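Local coordinates for protein HcgC (Methanococcus maripaludis S2, PDB 5O4J) that acts as a SAM-dependent C-methyltransferase, probably methylating a pyridinol precursor during biosynthesis of the iron-containing cofactor of [Fe]-hydrogenase, at residues 44-50 and 67-72; 126-131 and 154-158; 131-137 and 148-154. All coordinates share one frame; numbering follows the deposited sequence.

Interaction 1. Residues 44-50 and 67-72; sequences QAIVFGA and EVIIVD. With SAH (S-adenosyl-L-homocysteine), chain E.
Gln44 and Glu67 both turn CG to the side opposite their own backbone N (chi1 -179° and -172°) and run on extended, which lays the two chains side by side and brings NE2 of Gln44 3.0 Å from OE2 of Glu67. The hydrogen bond is straight and lies in the amide plane, yet it meets the carboxylate from above its plane, the two flat groups being turned 42° against each other. Asn105 N and Ser103 O also hold the amide, which fixes its rotation.

From this pair the backbones climb as a parallel ladder, with Val47 N 2.8 Å from Ile69 O as one rung. On the face carrying Gln44, Ile46 CG2 meets Val71 CG2 at 3.8 Å, and Val71 CB sits 3.8 Å from CD1 of Phe48, whose ring has C2 of the SAH adenine at its edge. On the other face Ile70 spreads its branches, CD1 against Val47 CG1 and CG2 against Ala50 CB, with Ala58 of helix 54-60 packed on Ile70.

Asp72 ends the second strand with both oxygens occupied: OD1 accepts SAH O2' at 2.7 Å, OD2 accepts SAH O3' at 2.7 Å. Asp72 OD2 also offers its anti lone pair to Ala50 N, 2.9 Å away, and Gln74 N reaches OD1, so protein N-H groups position the carboxylate for the ribose. At Gly49 a CB would crowd SAH O4'. A glycine-bearing turn after one strand and an acidic residue closing the next, gripping both ribose hydroxyls, is the classic cofactor-binding beta-alpha-beta unit of Rossmann-like methyltransferases.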
loop_
_atom_site.group_PDB
_atom_site.type_symbol
_atom_site.label_atom_id
_atom_site.label_comp_id
_atom_site.label_asym_id
_atom_site.label_seq_id
_atom_site.Cartn_x
_atom_site.Cartn_y
_atom_site.Cartn_z
ATOM N N GLN A 44 40.031 3.167 24.943
ATOM C CA GLN A 44 38.920 3.980 25.421
ATOM C C GLN A 44 37.976 4.294 24.274
ATOM O O GLN A 44 38.361 4.958 23.307
ATOM C CB GLN A 44 39.438 5.266 26.053
ATOM C CG GLN A 44 38.347 6.165 26.598
ATOM C CD GLN A 44 38.898 7.465 27.125
ATOM O OE1 GLN A 44 39.232 8.363 26.357
ATOM N NE2 GLN A 44 39.023 7.562 28.441
ATOM N N ALA A 45 36.737 3.836 24.397
ATOM C CA ALA A 45 35.697 4.117 23.423
ATOM C C ALA A 45 34.711 5.102 24.025
ATOM O O ALA A 45 34.306 4.955 25.181
ATOM C CB ALA A 45 34.969 2.840 23.004
ATOM N N ILE A 46 34.339 6.113 23.247
ATOM C CA ILE A 46 33.300 7.058 23.635
ATOM C C ILE A 46 32.164 6.953 22.629
ATOM O O ILE A 46 32.385 7.056 21.417
ATOM C CB ILE A 46 33.837 8.497 23.731
ATOM C CG1 ILE A 46 34.804 8.577 24.915
ATOM C CG2 ILE A 46 32.682 9.494 23.892
ATOM C CD1 ILE A 46 35.260 9.969 25.294
ATOM N N VAL A 47 30.960 6.720 23.140
ATOM C CA VAL A 47 29.754 6.572 22.337
ATOM C C VAL A 47 28.822 7.720 22.695
ATOM O O VAL A 47 28.442 7.873 23.864
ATOM C CB VAL A 47 29.076 5.218 22.593
ATOM C CG1 VAL A 47 27.797 5.087 21.772
ATOM C CG2 VAL A 47 30.044 4.083 22.301
ATOM N N PHE A 48 28.459 8.525 21.696
ATOM C CA PHE A 48 27.511 9.619 21.880
ATOM C C PHE A 48 26.109 9.134 21.530
ATOM O O PHE A 48 25.879 8.626 20.425
ATOM C CB PHE A 48 27.877 10.824 21.011
ATOM C CG PHE A 48 29.143 11.512 21.422
ATOM C CD1 PHE A 48 29.129 12.506 22.381
ATOM C CD2 PHE A 48 30.348 11.173 20.831
ATOM C CE1 PHE A 48 30.294 13.142 22.760
ATOM C CE2 PHE A 48 31.515 11.809 21.204
ATOM C CZ PHE A 48 31.488 12.794 22.163
ATOM N N GLY A 49 25.175 9.293 22.470
ATOM C CA GLY A 49 23.786 8.949 22.246
ATOM C C GLY A 49 23.392 7.633 22.882
ATOM O O GLY A 49 23.621 6.567 22.310
ATOM N N ALA A 50 22.810 7.702 24.079
ATOM C CA ALA A 50 22.450 6.490 24.815
ATOM C C ALA A 50 21.182 5.854 24.258
ATOM O O ALA A 50 21.069 4.626 24.201
ATOM C CB ALA A 50 22.278 6.812 26.298
ATOM N N GLU A 67 37.902 0.478 28.207
ATOM C CA GLU A 67 36.965 1.391 28.849
ATOM C C GLU A 67 35.957 1.859 27.816
ATOM O O GLU A 67 36.326 2.192 26.686
ATOM C CB GLU A 67 37.688 2.598 29.449
ATOM C CG GLU A 67 36.806 3.505 30.294
ATOM C CD GLU A 67 37.538 4.750 30.765
ATOM O OE1 GLU A 67 37.136 5.324 31.798
ATOM O OE2 GLU A 67 38.521 5.151 30.103
ATOM N N VAL A 68 34.682 1.858 28.197
ATOM C CA VAL A 68 33.607 2.308 27.324
ATOM C C VAL A 68 32.815 3.369 28.067
ATOM O O VAL A 68 32.335 3.124 29.179
ATOM C CB VAL A 68 32.692 1.156 26.878
ATOM C CG1 VAL A 68 31.570 1.688 25.983
ATOM C CG2 VAL A 68 33.503 0.101 26.139
ATOM N N ILE A 69 32.682 4.541 27.457
ATOM C CA ILE A 69 31.947 5.658 28.029
ATOM C C ILE A 69 30.794 6.009 27.106
ATOM O O ILE A 69 30.991 6.188 25.899
ATOM C CB ILE A 69 32.848 6.882 28.224
ATOM C CG1 ILE A 69 34.060 6.522 29.088
ATOM C CG2 ILE A 69 32.042 8.018 28.833
ATOM C CD1 ILE A 69 35.199 7.487 28.943
ATOM N N ILE A 70 29.600 6.119 27.675
ATOM C CA ILE A 70 28.436 6.659 26.984
ATOM C C ILE A 70 28.302 8.118 27.381
ATOM O O ILE A 70 28.338 8.445 28.573
ATOM C CB ILE A 70 27.158 5.880 27.341
ATOM C CG1 ILE A 70 27.049 4.601 26.503
ATOM C CG2 ILE A 70 25.904 6.766 27.177
ATOM C CD1 ILE A 70 26.196 4.734 25.241
ATOM N N VAL A 71 28.126 8.992 26.394
ATOM C CA VAL A 71 27.892 10.406 26.634
ATOM C C VAL A 71 26.517 10.742 26.096
ATOM O O VAL A 71 26.195 10.394 24.956
ATOM C CB VAL A 71 28.959 11.301 25.979
ATOM C CG1 VAL A 71 28.621 12.783 26.201
ATOM C CG2 VAL A 71 30.337 10.960 26.517
ATOM N N ASP A 72 25.707 11.407 26.918
ATOM C CA ASP A 72 24.422 11.892 26.459
ATOM C C ASP A 72 24.165 13.271 27.035
ATOM O O ASP A 72 24.519 13.554 28.184
ATOM C CB ASP A 72 23.279 10.960 26.839
ATOM C CG ASP A 72 22.090 11.112 25.904
ATOM O OD1 ASP A 72 21.366 12.122 26.016
ATOM O OD2 ASP A 72 21.924 10.247 25.017
HETATM N N SAH E . 20.131 6.880 16.015
HETATM C CA SAH E . 19.638 6.437 17.353
HETATM C CB SAH E . 18.692 7.493 17.924
HETATM C CG SAH E . 19.459 8.685 18.491
HETATM S SD SAH E . 18.382 9.852 19.284
HETATM C C SAH E . 18.902 5.130 17.273
HETATM O O SAH E . 18.410 4.652 18.325
HETATM O OXT SAH E . 18.805 4.591 16.163
HETATM C "C5'" SAH E . 19.540 11.036 19.905
HETATM C "C4'" SAH E . 20.230 10.588 21.188
HETATM O "O4'" SAH E . 21.443 11.337 21.334
HETATM C "C3'" SAH E . 19.396 10.913 22.412
HETATM O "O3'" SAH E . 19.672 9.998 23.486
HETATM C "C2'" SAH E . 19.856 12.315 22.730
HETATM O "O2'" SAH E . 19.600 12.733 24.075
HETATM C "C1'" SAH E . 21.338 12.222 22.454
HETATM N N9 SAH E . 21.957 13.495 22.053
HETATM C C8 SAH E . 21.424 14.438 21.242
HETATM N N7 SAH E . 22.312 15.451 21.078
HETATM C C5 SAH E . 23.420 15.131 21.774
HETATM C C6 SAH E . 24.736 15.751 22.019
HETATM N N6 SAH E . 25.035 16.950 21.469
HETATM N N1 SAH E . 25.605 15.087 22.807
HETATM C C2 SAH E . 25.323 13.894 23.351
HETATM N N3 SAH E . 24.146 13.269 23.177
HETATM C C4 SAH E . 23.184 13.840 22.410
#

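Interaction 2. Residues 126-131 and 154-158; sequences FNPKVL and LCVGA
Where Pro128 and Gly157 face each other, the loop leading into strand 130-134 lies against the loop entering strand 159-167, two neighbouring parallel strands of the mixed, Rossmann-like sheet. Pro128 O receives the CA of Gly157 in a C-H...O contact of 3.3 Å that is nearly straight, and a weak, long hydrogen bond from Ala158 N at 3.5 Å. The two loops thus already run alongside each other before regular pairing takes over.

Val156 carries the apolar side. Its CG2 occupies the crowded position between backbone N and carbonyl carbon, with CG1 opposite the carbonyl carbon (chi1 -63°). Splayed in this way, Val156 CG1 rests 3.3 Å from Phe126 O, while its CG2 reaches Pro128 CD at 3.8 Å; the proline ring and the valine cross at about a right angle. Leu131 fills the next position along: its CD2 touches Val156 CG2 and, farther off, Leu154 CD2, and presses to within 3.2 Å of Val156 O. That carbonyl oxygen is buried here without a polar partner, and the methyl group packed on it is a tight neighbour. Ile123 of helix 120-123 covers both Leu131 and Val156.

Gly157 passes through this narrow place at a positive phi of 100°; a CB there would come 3.0 Å from Leu131 CB and jam against the preceding carbonyl. Gly157 N donates to a water 2.8 Å away, and the same water donates to Asn127 OD1, linking the two loops on their more exposed side. Beyond the loops, Leu131 bonds through its backbone to Lys159 and Gly161. This is plain structural packing, the kind found where loops lead side by side into adjacent parallel strands of a Rossmann-like sheet.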
loop_
_atom_site.group_PDB
_atom_site.type_symbol
_atom_site.label_atom_id
_atom_site.label_comp_id
_atom_site.label_asym_id
_atom_site.label_seq_id
_atom_site.Cartn_x
_atom_site.Cartn_y
_atom_site.Cartn_z
ATOM N N PHE A 126 38.528 15.282 19.129
ATOM C CA PHE A 126 39.102 13.963 19.336
ATOM C C PHE A 126 40.053 13.614 18.199
ATOM O O PHE A 126 40.018 14.208 17.116
ATOM C CB PHE A 126 37.991 12.911 19.452
ATOM C CG PHE A 126 36.979 13.241 20.504
ATOM C CD1 PHE A 126 37.291 13.099 21.848
ATOM C CD2 PHE A 126 35.728 13.723 20.157
ATOM C CE1 PHE A 126 36.368 13.414 22.825
ATOM C CE2 PHE A 126 34.802 14.045 21.131
ATOM C CZ PHE A 126 35.122 13.891 22.467
ATOM N N ASN A 127 40.905 12.626 18.461
ATOM C CA ASN A 127 41.865 12.124 17.480
ATOM C C ASN A 127 41.930 10.613 17.635
ATOM O O ASN A 127 42.944 10.051 18.067
ATOM C CB ASN A 127 43.242 12.766 17.680
ATOM C CG ASN A 127 44.252 12.328 16.631
ATOM O OD1 ASN A 127 43.896 12.026 15.491
ATOM N ND2 ASN A 127 45.521 12.277 17.019
ATOM N N PRO A 128 40.851 9.920 17.292
ATOM C CA PRO A 128 40.794 8.475 17.501
ATOM C C PRO A 128 41.432 7.713 16.346
ATOM O O PRO A 128 41.714 8.257 15.278
ATOM C CB PRO A 128 39.285 8.199 17.569
ATOM C CG PRO A 128 38.700 9.211 16.639
ATOM C CD PRO A 128 39.595 10.439 16.720
ATOM N N LYS A 129 41.668 6.430 16.596
ATOM C CA LYS A 129 42.032 5.519 15.520
ATOM C C LYS A 129 40.861 5.318 14.572
ATOM O O LYS A 129 41.037 5.300 13.350
ATOM C CB LYS A 129 42.470 4.184 16.116
ATOM C CG LYS A 129 43.768 4.265 16.892
ATOM C CD LYS A 129 44.073 2.948 17.576
ATOM C CE LYS A 129 45.342 3.041 18.407
ATOM N NZ LYS A 129 45.466 1.893 19.344
ATOM N N VAL A 130 39.656 5.196 15.122
ATOM C CA VAL A 130 38.456 4.880 14.357
ATOM C C VAL A 130 37.343 5.830 14.775
ATOM O O VAL A 130 37.141 6.074 15.970
ATOM C CB VAL A 130 38.029 3.416 14.562
ATOM C CG1 VAL A 130 36.700 3.120 13.874
ATOM C CG2 VAL A 130 39.123 2.489 14.043
ATOM N N LEU A 131 36.649 6.384 13.787
ATOM C CA LEU A 131 35.448 7.180 13.987
ATOM C C LEU A 131 34.313 6.529 13.213
ATOM O O LEU A 131 34.460 6.252 12.021
ATOM C CB LEU A 131 35.655 8.617 13.501
ATOM C CG LEU A 131 34.395 9.486 13.438
ATOM C CD1 LEU A 131 33.872 9.745 14.834
ATOM C CD2 LEU A 131 34.681 10.792 12.713
ATOM N N LEU A 154 32.319 13.601 9.878
ATOM C CA LEU A 154 33.396 12.651 9.594
ATOM C C LEU A 154 34.715 13.394 9.397
ATOM O O LEU A 154 35.344 13.343 8.342
ATOM C CB LEU A 154 33.053 11.822 8.366
ATOM C CG LEU A 154 31.894 10.852 8.517
ATOM C CD1 LEU A 154 31.314 10.571 7.143
ATOM C CD2 LEU A 154 32.372 9.578 9.204
ATOM N N CYS A 155 35.140 14.083 10.450
ATOM C CA CYS A 155 36.251 15.023 10.341
ATOM C C CYS A 155 37.496 14.609 11.112
ATOM O O CYS A 155 38.491 15.341 11.078
ATOM C CB CYS A 155 35.800 16.415 10.801
ATOM S SG CYS A 155 35.035 16.460 12.420
ATOM N N VAL A 156 37.477 13.480 11.818
ATOM C CA VAL A 156 38.644 12.984 12.539
ATOM C C VAL A 156 38.693 11.470 12.384
ATOM O O VAL A 156 37.752 10.842 11.901
ATOM C CB VAL A 156 38.621 13.375 14.033
ATOM C CG1 VAL A 156 38.678 14.894 14.177
ATOM C CG2 VAL A 156 37.394 12.811 14.725
ATOM N N GLY A 157 39.813 10.885 12.803
ATOM C CA GLY A 157 39.966 9.443 12.758
ATOM C C GLY A 157 40.773 8.933 11.578
ATOM O O GLY A 157 40.589 9.385 10.443
ATOM N N ALA A 158 41.669 7.979 11.835
ATOM C CA ALA A 158 42.458 7.385 10.760
ATOM C C ALA A 158 41.592 6.507 9.864
ATOM O O ALA A 158 41.820 6.417 8.651
ATOM C CB ALA A 158 43.607 6.568 11.349
HETATM O O HOH W 1 41.979 12.530 13.397
#

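Interaction 3. Residues 131-137 and 148-154; sequences LIVEDPK and DNTDKRL. With SAH (S-adenosyl-L-homocysteine), chain E.
The carboxylate of Asp148 is held at both oxygens: Lys137 NZ meets OD2 from above its plane at 2.8 Å, while the Thr150 hydroxyl donates to the syn lone pair of OD1. Asp135 OD1 is gripped from opposite faces of its own carboxylate plane, by Lys137 N at 2.9 Å, closing an Asx turn, and by Lys137 NZ at 2.8 Å. This salt-bridge network lies in the loop that follows strand 130-134 of the Rossmann-like sheet. The Arg153 guanidinium has the Asn149 amide at its edge, NE and NH2 both holding OD1; Gly114 O and Asp111 take other N-H groups.

Lys137 bends at chi3 and chi4 (-58° and -60°), curling NZ back between the two acids. Asp135 OD1 and Asp148 OD1 are 4.0 Å apart. With an alanine here, Asp148 would be likely to lose its lysine mate and the two carboxylates the charge between them, leaving Asp135 to lean on Lys164. Nearer the strand's start, Val133 packs CG1 on Thr150 CG2 and CG2 on Leu154 CD2.

Pro136 lies beside the bound PJL, and Glu134, salt-bridged to Lys29, approaches the cofactor product with a weak hydrogen bond, its OE1 3.1 Å from SAH N.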
loop_
_atom_site.group_PDB
_atom_site.type_symbol
_atom_site.label_atom_id
_atom_site.label_comp_id
_atom_site.label_asym_id
_atom_site.label_seq_id
_atom_site.Cartn_x
_atom_site.Cartn_y
_atom_site.Cartn_z
ATOM N N LEU A 131 36.649 6.384 13.787
ATOM C CA LEU A 131 35.448 7.180 13.987
ATOM C C LEU A 131 34.313 6.529 13.213
ATOM O O LEU A 131 34.460 6.252 12.021
ATOM C CB LEU A 131 35.655 8.617 13.501
ATOM C CG LEU A 131 34.395 9.486 13.438
ATOM C CD1 LEU A 131 33.872 9.745 14.834
ATOM C CD2 LEU A 131 34.681 10.792 12.713
ATOM N N ILE A 132 33.190 6.281 13.888
ATOM C CA ILE A 132 31.962 5.816 13.248
ATOM C C ILE A 132 30.869 6.823 13.551
ATOM O O ILE A 132 30.663 7.173 14.716
ATOM C CB ILE A 132 31.541 4.424 13.749
ATOM C CG1 ILE A 132 32.631 3.400 13.441
ATOM C CG2 ILE A 132 30.208 4.013 13.127
ATOM C CD1 ILE A 132 32.423 2.072 14.113
ATOM N N VAL A 133 30.171 7.279 12.513
ATOM C CA VAL A 133 29.026 8.174 12.646
ATOM C C VAL A 133 27.808 7.453 12.093
ATOM O O VAL A 133 27.846 6.932 10.973
ATOM C CB VAL A 133 29.245 9.508 11.906
ATOM C CG1 VAL A 133 27.994 10.407 11.978
ATOM C CG2 VAL A 133 30.448 10.237 12.464
ATOM N N GLU A 134 26.732 7.398 12.877
ATOM C CA GLU A 134 25.511 6.797 12.379
ATOM C C GLU A 134 24.799 7.784 11.468
ATOM O O GLU A 134 24.567 8.935 11.849
ATOM C CB GLU A 134 24.589 6.363 13.519
ATOM C CG GLU A 134 23.350 5.647 12.992
ATOM C CD GLU A 134 22.515 5.004 14.071
ATOM O OE1 GLU A 134 22.694 5.353 15.255
ATOM O OE2 GLU A 134 21.682 4.148 13.716
ATOM N N ASP A 135 24.499 7.343 10.247
ATOM C CA ASP A 135 23.724 8.137 9.295
ATOM C C ASP A 135 22.240 7.965 9.617
ATOM O O ASP A 135 21.700 6.858 9.467
ATOM C CB ASP A 135 24.049 7.686 7.871
ATOM C CG ASP A 135 23.255 8.424 6.807
ATOM O OD1 ASP A 135 22.493 9.358 7.131
ATOM O OD2 ASP A 135 23.409 8.052 5.618
ATOM N N PRO A 136 21.553 9.022 10.074
ATOM C CA PRO A 136 20.127 8.885 10.408
ATOM C C PRO A 136 19.220 8.822 9.192
ATOM O O PRO A 136 18.052 8.439 9.326
ATOM C CB PRO A 136 19.839 10.146 11.231
ATOM C CG PRO A 136 20.746 11.157 10.646
ATOM C CD PRO A 136 22.021 10.406 10.288
ATOM N N LYS A 137 19.709 9.206 8.017
ATOM C CA LYS A 137 18.879 9.172 6.825
ATOM C C LYS A 137 18.506 7.741 6.485
ATOM O O LYS A 137 19.362 6.853 6.475
ATOM C CB LYS A 137 19.612 9.799 5.650
ATOM C CG LYS A 137 19.942 11.267 5.844
ATOM C CD LYS A 137 20.494 11.885 4.556
ATOM C CE LYS A 137 21.742 11.166 4.047
ATOM N NZ LYS A 137 22.857 11.181 5.029
ATOM N N ASP A 148 20.219 16.920 7.716
ATOM C CA ASP A 148 21.300 15.997 8.021
ATOM C C ASP A 148 22.654 16.634 7.732
ATOM O O ASP A 148 22.816 17.357 6.744
ATOM C CB ASP A 148 21.145 14.733 7.184
ATOM C CG ASP A 148 22.313 13.793 7.332
ATOM O OD1 ASP A 148 22.466 13.191 8.413
ATOM O OD2 ASP A 148 23.086 13.669 6.366
ATOM N N ASN A 149 23.637 16.358 8.593
ATOM C CA ASN A 149 25.009 16.814 8.348
ATOM C C ASN A 149 26.011 15.723 8.701
ATOM O O ASN A 149 27.118 15.999 9.175
ATOM C CB ASN A 149 25.315 18.090 9.129
ATOM C CG ASN A 149 25.345 17.862 10.625
ATOM O OD1 ASN A 149 24.844 16.856 11.112
ATOM N ND2 ASN A 149 25.941 18.807 11.362
ATOM N N THR A 150 25.638 14.468 8.444
ATOM C CA THR A 150 26.498 13.329 8.746
ATOM C C THR A 150 27.900 13.498 8.174
ATOM O O THR A 150 28.895 13.223 8.852
ATOM C CB THR A 150 25.855 12.047 8.197
ATOM O OG1 THR A 150 24.666 11.757 8.935
ATOM C CG2 THR A 150 26.809 10.843 8.279
ATOM N N ASP A 151 27.993 13.901 6.907
ATOM C CA ASP A 151 29.293 13.992 6.252
ATOM C C ASP A 151 30.202 14.995 6.945
ATOM O O ASP A 151 31.424 14.799 6.990
ATOM C CB ASP A 151 29.111 14.373 4.785
ATOM C CG ASP A 151 28.417 13.288 3.980
ATOM O OD1 ASP A 151 29.006 12.203 3.802
ATOM O OD2 ASP A 151 27.273 13.520 3.534
ATOM N N LYS A 152 29.633 16.073 7.482
ATOM C CA LYS A 152 30.436 17.074 8.170
ATOM C C LYS A 152 30.970 16.576 9.505
ATOM O O LYS A 152 31.916 17.163 10.040
ATOM C CB LYS A 152 29.625 18.355 8.369
ATOM C CG LYS A 152 29.383 19.113 7.075
ATOM C CD LYS A 152 28.672 20.431 7.295
ATOM C CE LYS A 152 28.571 21.212 5.992
ATOM N NZ LYS A 152 27.895 22.527 6.162
ATOM N N ARG A 153 30.377 15.521 10.066
ATOM C CA ARG A 153 30.859 14.947 11.312
ATOM C C ARG A 153 32.028 13.990 11.114
ATOM O O ARG A 153 32.654 13.589 12.100
ATOM C CB ARG A 153 29.706 14.216 12.011
ATOM C CG ARG A 153 28.554 15.145 12.358
ATOM C CD ARG A 153 27.475 14.431 13.152
ATOM N NE ARG A 153 26.190 15.120 13.064
ATOM C CZ ARG A 153 25.119 14.804 13.787
ATOM N NH1 ARG A 153 25.175 13.810 14.670
ATOM N NH2 ARG A 153 23.993 15.489 13.631
ATOM N N LEU A 154 32.319 13.601 9.878
ATOM C CA LEU A 154 33.396 12.651 9.594
ATOM C C LEU A 154 34.715 13.394 9.397
ATOM O O LEU A 154 35.344 13.343 8.342
ATOM C CB LEU A 154 33.053 11.822 8.366
ATOM C CG LEU A 154 31.894 10.852 8.517
ATOM C CD1 LEU A 154 31.314 10.571 7.143
ATOM C CD2 LEU A 154 32.372 9.578 9.204
HETATM N N SAH E . 20.131 6.880 16.015
HETATM C CA SAH E . 19.638 6.437 17.353
HETATM C CB SAH E . 18.692 7.493 17.924
HETATM C CG SAH E . 19.459 8.685 18.491
HETATM S SD SAH E . 18.382 9.852 19.284
HETATM C C SAH E . 18.902 5.130 17.273
HETATM O O SAH E . 18.410 4.652 18.325
HETATM O OXT SAH E . 18.805 4.591 16.163
HETATM C "C5'" SAH E . 19.540 11.036 19.905
HETATM C "C4'" SAH E . 20.230 10.588 21.188
HETATM O "O4'" SAH E . 21.443 11.337 21.334
HETATM C "C3'" SAH E . 19.396 10.913 22.412
HETATM O "O3'" SAH E . 19.672 9.998 23.486
HETATM C "C2'" SAH E . 19.856 12.315 22.730
HETATM O "O2'" SAH E . 19.600 12.733 24.075
HETATM C "C1'" SAH E . 21.338 12.222 22.454
HETATM N N9 SAH E . 21.957 13.495 22.053
HETATM C C8 SAH E . 21.424 14.438 21.242
HETATM N N7 SAH E . 22.312 15.451 21.078
HETATM C C5 SAH E . 23.420 15.131 21.774
HETATM C C6 SAH E . 24.736 15.751 22.019
HETATM N N6 SAH E . 25.035 16.950 21.469
HETATM N N1 SAH E . 25.605 15.087 22.807
HETATM C C2 SAH E . 25.323 13.894 23.351
HETATM N N3 SAH E . 24.146 13.269 23.177
HETATM C C4 SAH E . 23.184 13.840 22.410
HETATM O O HOH W 2 25.576 10.853 4.308
#

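All three contacts reach the same sheet: interaction 1 joins the neighbouring strands 42-48 and 65-72, while interactions 2 and 3 both use strand 130-134, with strand 108-111 between. Interactions 1 and 2, with centres 15 Å apart, touch through Phe48 CZ and Phe126 CE2 at 3.7 Å. Interactions 2 and 3 share Leu131 and Leu154, one following the strand's start and the other its end, and their centres are 12 Å apart. Interactions 1 and 3 do not touch, their nearest atoms about 7 Å apart, yet both reach the same SAH: 67-72 holds the ribose, while 131-137 meets the amino end through a weak bond. Interaction 2 lies away from this pocket.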